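Local structure of endo-1,4-beta-mannanase (Eisenia fetida, 5Y6T) at residues G62-R67 / I360-Q365; D53-I58 / N109-F114; F23-N28 / N346-R351; Q101-A106 / V157-W162. The protein probably cleaves the internal beta-1,4-mannosidic bonds of mannans, as an endo-acting beta-mannanase of glycoside hydrolase family 5. One frame throughout, in Å; residues are numbered along the deposited sequence.

All four contacts reach the same sheet, whose barrel strands 20-28, 65-72, 112-119 and 159-163 run parallel as consecutive neighbours. Contact 1 sits at the middle of the group, its centre about 7 Å from that of contact 2 and about 8 Å from that of contact 3. Contact 4 lies about 9 Å, centre to centre, beyond contact 2. Contacts 3 and 4 do not touch; their centres are about 17 Å apart. Between contacts 1 and 3, R67 NH1 reaches N28 OD1 at 2.7 Å. R67 also forms salt bridges with E163 and E297, at the barrel end consistent with the family 5 active site.

Contact 1. Residues G62-R67 / I360-Q365; sequences GGNSLR and IDIILQ
N64 and I360 bring the two backbones closest, with their CA atoms 6.7 Å apart. Residues 62-64 lead from a helix into strand 65-72, while 360-365 has no regular structure. The N64 amide carries the contact. Its ND2 gives a hydrogen bond of 2.7 Å to I360 O. The bond is nearly straight, at 165°, and uses a lone pair in the carbonyl plane. The acceptor also lies close to the plane of the N64 amide. The first torsion of N64 (chi1 63°) holds CG between the backbone N and the carbonyl carbon and turns the amide to I360. ND2 also bonds to F23 O. On the other arm, OD1 accepts from S65 OG and from S25 N. Both ends of the amide are fixed. I362 crosses the N64 side chain at a slant, its CD1 3.4 Å from N64 ND2. I360 CG2 rests 3.7 Å from G62 O. A water donates to G62 O and to D361 OD1, linking the two segments a second time. With an alanine here, I360 O would probably lose this donor and S65 OG its acceptor, and a gap would open beside I362. I360 and I362 also pack on strand 20-28. G62 closes helix 42-60 in a Schellman motif. N64 thus ties 360-365, near the end of the modelled chain, to the loop leading into the second strand of the (beta/alpha)8 barrel.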
loop_
_atom_site.group_PDB
_atom_site.type_symbol
_atom_site.label_atom_id
_atom_site.label_comp_id
_atom_site.label_asym_id
_atom_site.label_seq_id
_atom_site.Cartn_x
_atom_site.Cartn_y
_atom_site.Cartn_z
ATOM N N GLY A 62 -3.484 -12.835 -15.951
ATOM C CA GLY A 62 -2.019 -12.694 -15.910
ATOM C C GLY A 62 -1.412 -11.846 -14.813
ATOM O O GLY A 62 -0.190 -11.678 -14.760
ATOM N N GLY A 63 -2.227 -11.384 -13.874
ATOM C CA GLY A 63 -1.656 -10.620 -12.766
ATOM C C GLY A 63 -1.010 -11.558 -11.801
ATOM O O GLY A 63 -1.312 -12.787 -11.755
ATOM N N ASN A 64 -0.182 -10.998 -10.961
ATOM C CA ASN A 64 0.490 -11.787 -9.927
ATOM C C ASN A 64 0.395 -11.242 -8.536
ATOM O O ASN A 64 1.099 -11.717 -7.652
ATOM C CB ASN A 64 1.971 -11.985 -10.299
ATOM C CG ASN A 64 2.760 -10.678 -10.363
ATOM O OD1 ASN A 64 2.339 -9.641 -9.757
ATOM N ND2 ASN A 64 3.843 -10.674 -11.150
ATOM N N SER A 65 -0.433 -10.223 -8.356
ATOM C CA SER A 65 -0.483 -9.539 -7.097
ATOM C C SER A 65 -1.732 -8.735 -6.970
ATOM O O SER A 65 -2.449 -8.457 -7.941
ATOM C CB SER A 65 0.775 -8.677 -6.933
ATOM O OG SER A 65 0.901 -7.789 -8.039
ATOM N N LEU A 66 -1.959 -8.284 -5.733
ATOM C CA LEU A 66 -3.091 -7.464 -5.405
ATOM C C LEU A 66 -2.834 -6.643 -4.155
ATOM O O LEU A 66 -2.064 -7.043 -3.299
ATOM C CB LEU A 66 -4.397 -8.301 -5.292
ATOM C CG LEU A 66 -4.567 -9.252 -4.125
ATOM C CD1 LEU A 66 -5.017 -8.581 -2.816
ATOM C CD2 LEU A 66 -5.450 -10.373 -4.529
ATOM N N ARG A 67 -3.539 -5.535 -4.038
ATOM C CA ARG A 67 -3.504 -4.682 -2.854
ATOM C C ARG A 67 -4.896 -4.585 -2.271
ATOM O O ARG A 67 -5.847 -4.285 -2.972
ATOM C CB ARG A 67 -2.978 -3.286 -3.232
ATOM C CG ARG A 67 -2.854 -2.276 -2.084
ATOM C CD ARG A 67 -1.995 -1.112 -2.603
ATOM N NE ARG A 67 -1.855 -0.001 -1.662
ATOM C CZ ARG A 67 -2.555 1.130 -1.719
ATOM N NH1 ARG A 67 -3.596 1.302 -2.558
ATOM N NH2 ARG A 67 -2.246 2.100 -0.851
ATOM N N ILE A 360 7.136 -11.692 -14.353
ATOM C CA ILE A 360 5.706 -11.534 -14.122
ATOM C C ILE A 360 5.072 -12.854 -13.709
ATOM O O ILE A 360 4.325 -12.876 -12.713
ATOM C CB ILE A 360 4.980 -10.990 -15.396
ATOM C CG1 ILE A 360 5.557 -9.623 -15.783
ATOM C CG2 ILE A 360 3.466 -10.991 -15.214
ATOM C CD1 ILE A 360 5.104 -8.470 -14.913
ATOM N N ASP A 361 5.384 -13.971 -14.416
ATOM C CA ASP A 361 4.663 -15.231 -14.149
ATOM C C ASP A 361 5.360 -15.928 -12.983
ATOM O O ASP A 361 6.166 -16.852 -13.157
ATOM C CB ASP A 361 4.634 -16.197 -15.365
ATOM C CG ASP A 361 3.930 -15.595 -16.598
ATOM O OD1 ASP A 361 3.238 -14.532 -16.537
ATOM O OD2 ASP A 361 4.081 -16.167 -17.679
ATOM N N ILE A 362 5.062 -15.471 -11.792
ATOM C CA ILE A 362 5.708 -15.948 -10.593
ATOM C C ILE A 362 5.078 -17.261 -10.150
ATOM O O ILE A 362 3.874 -17.495 -10.346
ATOM C CB ILE A 362 5.561 -14.855 -9.525
ATOM C CG1 ILE A 362 6.412 -13.657 -9.915
ATOM C CG2 ILE A 362 5.980 -15.359 -8.151
ATOM C CD1 ILE A 362 5.997 -12.393 -9.209
ATOM N N ILE A 363 5.904 -18.091 -9.503
ATOM C CA ILE A 363 5.466 -19.379 -8.940
ATOM C C ILE A 363 5.936 -19.378 -7.502
ATOM O O ILE A 363 7.113 -19.215 -7.201
ATOM C CB ILE A 363 6.051 -20.563 -9.716
ATOM C CG1 ILE A 363 5.502 -20.556 -11.136
ATOM C CG2 ILE A 363 5.637 -21.862 -9.075
ATOM C CD1 ILE A 363 4.071 -20.987 -11.299
ATOM N N LEU A 364 4.978 -19.402 -6.610
ATOM C CA LEU A 364 5.247 -19.334 -5.214
ATOM C C LEU A 364 5.759 -20.604 -4.560
ATOM O O LEU A 364 6.387 -20.499 -3.540
ATOM C CB LEU A 364 4.018 -18.815 -4.455
ATOM C CG LEU A 364 3.700 -17.387 -4.924
ATOM C CD1 LEU A 364 2.556 -16.934 -4.070
ATOM C CD2 LEU A 364 4.837 -16.406 -4.721
ATOM N N GLN A 365 5.531 -21.758 -5.161
ATOM C CA GLN A 365 6.105 -23.029 -4.661
ATOM C C GLN A 365 7.625 -22.970 -4.521
ATOM O O GLN A 365 8.350 -22.804 -5.508
ATOM C CB GLN A 365 5.702 -24.231 -5.549
ATOM C CG GLN A 365 6.622 -24.509 -6.743
ATOM C CD GLN A 365 6.295 -25.803 -7.476
ATOM O OE1 GLN A 365 6.585 -26.901 -6.980
ATOM N NE2 GLN A 365 5.705 -25.682 -8.663
HETATM O O HOH W 1 1.057 -14.133 -15.217
#

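Contact 2. Residues D53-I58 / N109-F114; sequences DYIVRI and NNVLVF
I55 CG2 does most of the apolar touching between helix 42-60 and the chain that enters strand 112-119. It lies 3.8 Å from N109 CB, and the two side chains cross at about a right angle. The same methyl is 4.1 Å from V111 CG2. V111 sets this branch opposite its own carbonyl carbon and beside its backbone N, which brings it up to the helix. V56 CG2 comes against the N109 amide, 3.9 Å from OD1. This is the packing of a (beta/alpha)8 barrel: helix 42-60 lies outside the parallel strands, beside helix 95-108, and I55 also meets L66, F102 and V105.

No hydrogen bond crosses between the segments; the polar groups bond elsewhere. N109 ND2 bonds to V105 O in the last turn of helix 95-108. N110, with positive phi, completes the Schellman motif that ends this helix. An alanine in place of N109 would probably leave V105 O without this donor and take away the amide that V56 CG2 packs against. Along helix 42-60, R57 NE forms a salt bridge of 2.9 Å to D53 OD2. R57 meets that oxygen from above the carboxylate plane, and its guanidinium also makes a cation-pi contact with F338.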
loop_
_atom_site.group_PDB
_atom_site.type_symbol
_atom_site.label_atom_id
_atom_site.label_comp_id
_atom_site.label_asym_id
_atom_site.label_seq_id
_atom_site.Cartn_x
_atom_site.Cartn_y
_atom_site.Cartn_z
ATOM N N ASP A 53 -12.724 -14.939 -5.460
ATOM C CA ASP A 53 -12.976 -14.816 -6.855
ATOM C C ASP A 53 -12.057 -13.710 -7.434
ATOM O O ASP A 53 -11.552 -13.870 -8.541
ATOM C CB ASP A 53 -14.464 -14.529 -7.091
ATOM C CG ASP A 53 -14.855 -14.495 -8.543
ATOM O OD1 ASP A 53 -14.693 -15.498 -9.234
ATOM O OD2 ASP A 53 -15.279 -13.431 -8.986
ATOM N N TYR A 54 -11.797 -12.623 -6.698
ATOM C CA TYR A 54 -10.896 -11.617 -7.274
ATOM C C TYR A 54 -9.519 -12.207 -7.487
ATOM O O TYR A 54 -8.841 -11.899 -8.464
ATOM C CB TYR A 54 -10.770 -10.425 -6.358
ATOM C CG TYR A 54 -11.915 -9.491 -6.411
ATOM C CD1 TYR A 54 -12.219 -8.811 -7.561
ATOM C CD2 TYR A 54 -12.624 -9.197 -5.260
ATOM C CE1 TYR A 54 -13.285 -7.896 -7.570
ATOM C CE2 TYR A 54 -13.660 -8.293 -5.264
ATOM C CZ TYR A 54 -13.973 -7.657 -6.414
ATOM O OH TYR A 54 -14.982 -6.759 -6.342
ATOM N N ILE A 55 -9.065 -13.028 -6.541
ATOM C CA ILE A 55 -7.722 -13.641 -6.664
ATOM C C ILE A 55 -7.638 -14.485 -7.907
ATOM O O ILE A 55 -6.713 -14.404 -8.731
ATOM C CB ILE A 55 -7.439 -14.549 -5.481
ATOM C CG1 ILE A 55 -7.208 -13.778 -4.183
ATOM C CG2 ILE A 55 -6.184 -15.355 -5.727
ATOM C CD1 ILE A 55 -7.154 -14.658 -2.969
ATOM N N VAL A 56 -8.639 -15.346 -8.046
ATOM C CA VAL A 56 -8.698 -16.194 -9.237
ATOM C C VAL A 56 -8.737 -15.428 -10.597
ATOM O O VAL A 56 -7.954 -15.770 -11.531
ATOM C CB VAL A 56 -9.872 -17.235 -9.144
ATOM C CG1 VAL A 56 -9.879 -18.104 -10.399
ATOM C CG2 VAL A 56 -9.674 -18.158 -7.905
ATOM N N ARG A 57 -9.597 -14.435 -10.674
ATOM C CA ARG A 57 -9.817 -13.647 -11.877
ATOM C C ARG A 57 -8.596 -12.810 -12.210
ATOM O O ARG A 57 -8.212 -12.742 -13.363
ATOM C CB ARG A 57 -11.055 -12.809 -11.730
ATOM C CG ARG A 57 -12.303 -13.706 -11.678
ATOM C CD ARG A 57 -13.563 -12.979 -12.059
ATOM N NE ARG A 57 -13.992 -11.989 -11.095
ATOM C CZ ARG A 57 -14.221 -10.713 -11.360
ATOM N NH1 ARG A 57 -14.017 -10.224 -12.562
ATOM N NH2 ARG A 57 -14.654 -9.914 -10.400
ATOM N N ILE A 58 -7.912 -12.294 -11.174
ATOM C CA ILE A 58 -6.659 -11.576 -11.411
ATOM C C ILE A 58 -5.591 -12.493 -12.002
ATOM O O ILE A 58 -4.970 -12.134 -13.016
ATOM C CB ILE A 58 -6.200 -10.849 -10.119
ATOM C CG1 ILE A 58 -7.141 -9.677 -9.858
ATOM C CG2 ILE A 58 -4.730 -10.449 -10.261
ATOM C CD1 ILE A 58 -6.992 -9.021 -8.519
ATOM N N ASN A 109 -3.077 -19.834 -5.969
ATOM C CA ASN A 109 -3.110 -19.167 -7.274
ATOM C C ASN A 109 -1.903 -18.372 -7.694
ATOM O O ASN A 109 -1.912 -17.659 -8.674
ATOM C CB ASN A 109 -4.367 -18.319 -7.250
ATOM C CG ASN A 109 -5.617 -19.165 -7.346
ATOM O OD1 ASN A 109 -6.018 -19.500 -8.445
ATOM N ND2 ASN A 109 -6.271 -19.446 -6.221
ATOM N N ASN A 110 -0.826 -18.491 -6.930
ATOM C CA ASN A 110 0.412 -17.785 -7.193
ATOM C C ASN A 110 0.287 -16.248 -7.279
ATOM O O ASN A 110 0.807 -15.615 -8.209
ATOM C CB ASN A 110 1.113 -18.317 -8.419
ATOM C CG ASN A 110 1.542 -19.763 -8.236
ATOM O OD1 ASN A 110 2.338 -20.077 -7.317
ATOM N ND2 ASN A 110 1.037 -20.646 -9.107
ATOM N N VAL A 111 -0.513 -15.716 -6.375
ATOM C CA VAL A 111 -0.741 -14.268 -6.260
ATOM C C VAL A 111 -0.226 -13.768 -4.902
ATOM O O VAL A 111 -0.523 -14.351 -3.858
ATOM C CB VAL A 111 -2.238 -13.988 -6.352
ATOM C CG1 VAL A 111 -2.606 -12.567 -6.021
ATOM C CG2 VAL A 111 -2.754 -14.385 -7.720
ATOM N N LEU A 112 0.607 -12.724 -4.967
ATOM C CA LEU A 112 1.146 -12.036 -3.817
ATOM C C LEU A 112 0.185 -10.947 -3.333
ATOM O O LEU A 112 -0.290 -10.110 -4.105
ATOM C CB LEU A 112 2.485 -11.415 -4.187
ATOM C CG LEU A 112 3.626 -12.479 -4.245
ATOM C CD1 LEU A 112 4.862 -11.973 -4.989
ATOM C CD2 LEU A 112 3.989 -12.981 -2.859
ATOM N N VAL A 113 -0.040 -10.916 -2.037
ATOM C CA VAL A 113 -1.014 -10.031 -1.391
ATOM C C VAL A 113 -0.303 -8.944 -0.596
ATOM O O VAL A 113 0.581 -9.234 0.208
ATOM C CB VAL A 113 -1.895 -10.849 -0.445
ATOM C CG1 VAL A 113 -2.863 -9.990 0.343
ATOM C CG2 VAL A 113 -2.756 -11.840 -1.287
ATOM N N PHE A 114 -0.737 -7.707 -0.804
ATOM C CA PHE A 114 -0.260 -6.553 -0.062
ATOM C C PHE A 114 -1.407 -5.995 0.739
ATOM O O PHE A 114 -2.441 -5.632 0.175
ATOM C CB PHE A 114 0.389 -5.538 -1.004
ATOM C CG PHE A 114 1.630 -6.096 -1.694
ATOM C CD1 PHE A 114 1.527 -6.991 -2.771
ATOM C CD2 PHE A 114 2.884 -5.840 -1.196
ATOM C CE1 PHE A 114 2.672 -7.555 -3.384
ATOM C CE2 PHE A 114 4.009 -6.393 -1.802
ATOM C CZ PHE A 114 3.894 -7.291 -2.855
#

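Contact 3. Residues F23-N28 / N346-R351; sequences FMSGMN and NHLRGR
L348 sends one methyl, CD1, into the angle between F23 and S25. CD1 stands 3.7 Å from F23 CE1, and the two side chains cross at about a right angle. The methyl approaches the ring obliquely. It is also 3.7 Å from S25 OG, while L348 CB is a little farther from that oxygen. No hydrogen bond joins the segments; the contact is packing alone. F23 turns CG opposite to its backbone N (chi1 -179°), which carries the ring along the strand to S25. S25 CB then lies at the ring edge, in its plane. L348 is the last helical residue of its helix, and a type II beta turn runs from it to R351, closed by a bond from R351 N to L348 O. G350, with positive phi, sits in that turn. R351 folds back over the helix end. Its NE and NH2 grip H347 O side-on, at 2.8 Å and 2.9 Å to that one oxygen. R351 CZ lies over one face of the H347 ring, offset toward the rim, and H347 NE2 bonds to D313. F23 also meets Y316 of helix 308-317, ring edge-to-face, and L348 touches the same tyrosine. L345 of helix 338-348 adds to the packing on S25 and M27. Strand 20-28 packs against helices 308-317 and 338-348 and runs in the sheet between strands 65-72 and 322-325.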
loop_
_atom_site.group_PDB
_atom_site.type_symbol
_atom_site.label_atom_id
_atom_site.label_comp_id
_atom_site.label_asym_id
_atom_site.label_seq_id
_atom_site.Cartn_x
_atom_site.Cartn_y
_atom_site.Cartn_z
ATOM N N PHE A 23 8.335 -8.335 -10.831
ATOM C CA PHE A 23 7.542 -7.120 -10.976
ATOM C C PHE A 23 6.126 -7.413 -10.489
ATOM O O PHE A 23 5.541 -8.371 -10.933
ATOM C CB PHE A 23 7.518 -6.742 -12.445
ATOM C CG PHE A 23 6.746 -5.488 -12.755
ATOM C CD1 PHE A 23 5.396 -5.553 -13.009
ATOM C CD2 PHE A 23 7.386 -4.233 -12.743
ATOM C CE1 PHE A 23 4.672 -4.394 -13.297
ATOM C CE2 PHE A 23 6.673 -3.082 -13.059
ATOM C CZ PHE A 23 5.345 -3.178 -13.380
ATOM N N MET A 24 5.565 -6.572 -9.625
ATOM C CA MET A 24 4.229 -6.846 -9.130
ATOM C C MET A 24 3.195 -6.221 -10.076
ATOM O O MET A 24 3.000 -4.999 -10.101
ATOM C CB MET A 24 4.040 -6.233 -7.714
ATOM C CG MET A 24 5.024 -6.751 -6.687
ATOM S SD MET A 24 4.788 -8.482 -6.258
ATOM C CE MET A 24 5.956 -9.278 -7.378
ATOM N N SER A 25 2.500 -7.064 -10.829
ATOM C CA SER A 25 1.497 -6.627 -11.767
ATOM C C SER A 25 0.125 -7.084 -11.322
ATOM O O SER A 25 -0.061 -8.245 -11.132
ATOM C CB SER A 25 1.773 -7.177 -13.159
ATOM O OG SER A 25 0.795 -6.813 -14.099
ATOM N N GLY A 26 -0.782 -6.169 -11.042
ATOM C CA GLY A 26 -2.040 -6.571 -10.483
ATOM C C GLY A 26 -2.989 -5.434 -10.254
ATOM O O GLY A 26 -2.927 -4.437 -10.951
ATOM N N MET A 27 -3.954 -5.654 -9.381
ATOM C CA MET A 27 -4.975 -4.638 -9.098
ATOM C C MET A 27 -5.089 -4.370 -7.635
ATOM O O MET A 27 -4.946 -5.288 -6.807
ATOM C CB MET A 27 -6.369 -5.114 -9.612
ATOM C CG MET A 27 -6.390 -5.464 -11.077
ATOM S SD MET A 27 -8.134 -5.774 -11.563
ATOM C CE MET A 27 -7.927 -6.643 -13.111
ATOM N N ASN A 28 -5.416 -3.121 -7.323
ATOM C CA ASN A 28 -6.003 -2.840 -6.068
ATOM C C ASN A 28 -7.386 -3.486 -6.076
ATOM O O ASN A 28 -8.103 -3.336 -7.072
ATOM C CB ASN A 28 -6.193 -1.346 -5.866
ATOM C CG ASN A 28 -4.915 -0.614 -5.619
ATOM O OD1 ASN A 28 -4.549 -0.411 -4.476
ATOM N ND2 ASN A 28 -4.285 -0.137 -6.690
ATOM N N ASN A 346 -3.107 -8.503 -18.988
ATOM C CA ASN A 346 -2.830 -9.332 -20.143
ATOM C C ASN A 346 -1.550 -8.934 -20.847
ATOM O O ASN A 346 -0.739 -9.771 -21.237
ATOM C CB ASN A 346 -3.927 -9.276 -21.204
ATOM C CG ASN A 346 -5.324 -9.756 -20.779
ATOM O OD1 ASN A 346 -6.282 -9.341 -21.454
ATOM N ND2 ASN A 346 -5.481 -10.540 -19.726
ATOM N N HIS A 347 -1.364 -7.644 -21.008
ATOM C CA HIS A 347 -0.189 -7.122 -21.697
ATOM C C HIS A 347 1.152 -7.536 -21.082
ATOM O O HIS A 347 2.130 -7.794 -21.806
ATOM C CB HIS A 347 -0.276 -5.623 -21.761
ATOM C CG HIS A 347 0.919 -4.980 -22.390
ATOM N ND1 HIS A 347 1.252 -5.145 -23.716
ATOM C CD2 HIS A 347 1.886 -4.185 -21.851
ATOM C CE1 HIS A 347 2.362 -4.472 -23.980
ATOM N NE2 HIS A 347 2.781 -3.892 -22.862
ATOM N N LEU A 348 1.229 -7.617 -19.759
ATOM C CA LEU A 348 2.485 -8.017 -19.083
ATOM C C LEU A 348 2.691 -9.502 -18.926
ATOM O O LEU A 348 3.780 -9.954 -18.576
ATOM C CB LEU A 348 2.683 -7.331 -17.724
ATOM C CG LEU A 348 2.751 -5.809 -17.878
ATOM C CD1 LEU A 348 3.027 -5.220 -16.524
ATOM C CD2 LEU A 348 3.813 -5.336 -18.872
ATOM N N ARG A 349 1.632 -10.255 -19.121
ATOM C CA ARG A 349 1.699 -11.719 -18.902
ATOM C C ARG A 349 2.874 -12.291 -19.724
ATOM O O ARG A 349 3.093 -11.934 -20.915
ATOM C CB ARG A 349 0.416 -12.394 -19.339
ATOM C CG ARG A 349 0.401 -13.859 -18.911
ATOM C CD ARG A 349 -0.640 -14.784 -19.427
ATOM N NE ARG A 349 -1.836 -14.196 -19.960
ATOM C CZ ARG A 349 -3.061 -14.390 -19.500
ATOM N NH1 ARG A 349 -3.254 -15.108 -18.425
ATOM N NH2 ARG A 349 -4.085 -13.896 -20.156
ATOM N N GLY A 350 3.598 -13.182 -19.070
ATOM C CA GLY A 350 4.676 -13.923 -19.757
ATOM C C GLY A 350 5.963 -13.129 -19.921
ATOM O O GLY A 350 6.922 -13.668 -20.430
ATOM N N ARG A 351 6.007 -11.844 -19.551
ATOM C CA ARG A 351 7.245 -11.083 -19.664
ATOM C C ARG A 351 8.251 -11.461 -18.628
ATOM O O ARG A 351 7.907 -11.775 -17.494
ATOM C CB ARG A 351 6.968 -9.592 -19.654
ATOM C CG ARG A 351 6.061 -9.319 -20.863
ATOM C CD ARG A 351 5.991 -7.940 -21.345
ATOM N NE ARG A 351 4.856 -7.776 -22.256
ATOM C CZ ARG A 351 4.829 -7.909 -23.596
ATOM N NH1 ARG A 351 5.888 -8.244 -24.317
ATOM N NH2 ARG A 351 3.705 -7.598 -24.231
#

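Contact 4. Residues Q101-A106 / V157-W162; sequences QFLDVA and VALGGW
L159, which meets L103 across the contact, puts CD1 over one face of the W162 indole, offset toward the rim. This placing is doubtful, since L159 has two conformers. I115 of strand 112-119 and V222 also touch W162.

L103 points from helix 95-108 to the start of strand 159-163. Its CD2 lies 3.8 Å from L159 CA and 3.9 Å from A158 O, so this branch packs mainly on backbone. The L103 first torsion (chi1 -69°) sets CG beside the backbone N and opposite the carbonyl carbon, which lets CD2 reach that backbone. One turn on, A106 CB meets A158 CB at 3.7 Å. These two small side chains let helix and chain come close: the CA atoms of L103 and A158 are 5.8 Å apart. A158 CB also sits 3.6 Å from L103 O. A water joins the backbones there. It donates to L103 O at 2.9 Å and accepts from A158 N at 3.1 Å.

D104, whose CB points away from 157-162, forms a salt bridge with K156 just before that segment. V113 of strand 112-119 lies beneath both L103 and A106. Helix 95-108 therefore spans strands 112-119 and 159-163 on the outside of the barrel, and F102 and V105 turn to helix 42-60.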
loop_
_atom_site.group_PDB
_atom_site.type_symbol
_atom_site.label_atom_id
_atom_site.label_comp_id
_atom_site.label_asym_id
_atom_site.label_seq_id
_atom_site.Cartn_x
_atom_site.Cartn_y
_atom_site.Cartn_z
ATOM N N GLN A 101 -7.205 -17.421 5.419
ATOM C CA GLN A 101 -7.973 -18.105 4.367
ATOM C C GLN A 101 -7.681 -17.423 3.013
ATOM O O GLN A 101 -7.384 -18.076 2.002
ATOM C CB GLN A 101 -9.453 -18.015 4.648
ATOM C CG GLN A 101 -10.019 -18.878 5.772
ATOM C CD GLN A 101 -11.545 -18.852 5.757
ATOM O OE1 GLN A 101 -12.172 -19.263 4.774
ATOM N NE2 GLN A 101 -12.134 -18.193 6.766
ATOM N N PHE A 102 -7.681 -16.096 3.042
ATOM C CA PHE A 102 -7.480 -15.296 1.807
ATOM C C PHE A 102 -6.062 -15.565 1.246
ATOM O O PHE A 102 -5.884 -15.883 0.078
ATOM C CB PHE A 102 -7.682 -13.826 2.144
ATOM C CG PHE A 102 -7.579 -12.905 0.957
ATOM C CD1 PHE A 102 -8.608 -12.862 0.026
ATOM C CD2 PHE A 102 -6.558 -11.994 0.874
ATOM C CE1 PHE A 102 -8.568 -12.004 -1.041
ATOM C CE2 PHE A 102 -6.516 -11.099 -0.171
ATOM C CZ PHE A 102 -7.533 -11.073 -1.126
ATOM N N LEU A 103 -5.088 -15.580 2.143
ATOM C CA LEU A 103 -3.719 -15.828 1.793
ATOM C C LEU A 103 -3.459 -17.244 1.350
ATOM O O LEU A 103 -2.629 -17.469 0.453
ATOM C CB LEU A 103 -2.774 -15.476 2.949
ATOM C CG LEU A 103 -2.665 -13.986 3.274
ATOM C CD1 LEU A 103 -2.125 -13.715 4.626
ATOM C CD2 LEU A 103 -1.788 -13.282 2.244
ATOM N N ASP A 104 -4.190 -18.202 1.924
ATOM C CA ASP A 104 -4.067 -19.571 1.418
ATOM C C ASP A 104 -4.571 -19.699 -0.029
ATOM O O ASP A 104 -3.993 -20.461 -0.807
ATOM C CB ASP A 104 -4.811 -20.549 2.354
ATOM C CG ASP A 104 -4.172 -20.711 3.693
ATOM O OD1 ASP A 104 -2.983 -20.256 3.968
ATOM O OD2 ASP A 104 -4.863 -21.355 4.496
ATOM N N VAL A 105 -5.691 -19.022 -0.339
ATOM C CA VAL A 105 -6.197 -18.984 -1.725
ATOM C C VAL A 105 -5.196 -18.284 -2.656
ATOM O O VAL A 105 -4.905 -18.744 -3.761
ATOM C CB VAL A 105 -7.589 -18.432 -1.794
ATOM C CG1 VAL A 105 -8.052 -18.341 -3.221
ATOM C CG2 VAL A 105 -8.544 -19.410 -1.073
ATOM N N ALA A 106 -4.607 -17.187 -2.160
ATOM C CA ALA A 106 -3.618 -16.468 -2.976
ATOM C C ALA A 106 -2.443 -17.386 -3.268
ATOM O O ALA A 106 -1.950 -17.402 -4.419
ATOM C CB ALA A 106 -3.176 -15.203 -2.258
ATOM N N VAL A 157 3.224 -17.757 2.535
ATOM C CA VAL A 157 4.103 -17.469 1.405
ATOM C C VAL A 157 3.551 -16.421 0.443
ATOM O O VAL A 157 4.297 -15.671 -0.176
ATOM C CB VAL A 157 4.442 -18.771 0.667
ATOM C CG1 VAL A 157 5.339 -18.477 -0.509
ATOM C CG2 VAL A 157 5.236 -19.635 1.657
ATOM N N ALA A 158 2.238 -16.354 0.339
ATOM C CA ALA A 158 1.588 -15.355 -0.533
ATOM C C ALA A 158 1.493 -13.977 0.094
ATOM O O ALA A 158 0.874 -13.079 -0.538
ATOM C CB ALA A 158 0.197 -15.803 -0.928
ATOM N N LEU A 159 1.994 -13.785 1.321
ATOM C CA LEU A 159 1.954 -12.443 1.933
ATOM C C LEU A 159 3.119 -11.668 1.341
ATOM O O LEU A 159 4.271 -11.882 1.721
ATOM C CB LEU A 159 2.066 -12.523 3.422
ATOM C CG LEU A 159 2.025 -11.299 4.337
ATOM C CD1 LEU A 159 1.299 -10.133 3.702
ATOM C CD2 LEU A 159 1.452 -11.654 5.715
ATOM N N GLY A 160 2.841 -10.787 0.425
ATOM C CA GLY A 160 3.907 -10.014 -0.189
ATOM C C GLY A 160 4.435 -8.917 0.692
ATOM O O GLY A 160 5.674 -8.698 0.735
ATOM N N GLY A 161 3.522 -8.220 1.361
ATOM C CA GLY A 161 3.886 -7.186 2.266
ATOM C C GLY A 161 2.736 -6.481 2.950
ATOM O O GLY A 161 1.573 -6.704 2.611
ATOM N N TRP A 162 3.081 -5.720 3.949
ATOM C CA TRP A 162 2.141 -4.879 4.702
ATOM C C TRP A 162 2.370 -3.422 4.308
ATOM O O TRP A 162 3.466 -3.031 3.917
ATOM C CB TRP A 162 2.382 -5.007 6.198
ATOM C CG TRP A 162 2.081 -6.350 6.796
ATOM C CD1 TRP A 162 2.962 -7.384 6.914
ATOM C CD2 TRP A 162 0.821 -6.839 7.245
ATOM N NE1 TRP A 162 2.380 -8.470 7.451
ATOM C CE2 TRP A 162 1.048 -8.170 7.715
ATOM C CE3 TRP A 162 -0.456 -6.262 7.396
ATOM C CZ2 TRP A 162 0.002 -8.995 8.177
ATOM C CZ3 TRP A 162 -1.464 -7.050 7.913
ATOM C CH2 TRP A 162 -1.220 -8.384 8.351
HETATM O O HOH W 2 -0.028 -17.839 1.771
#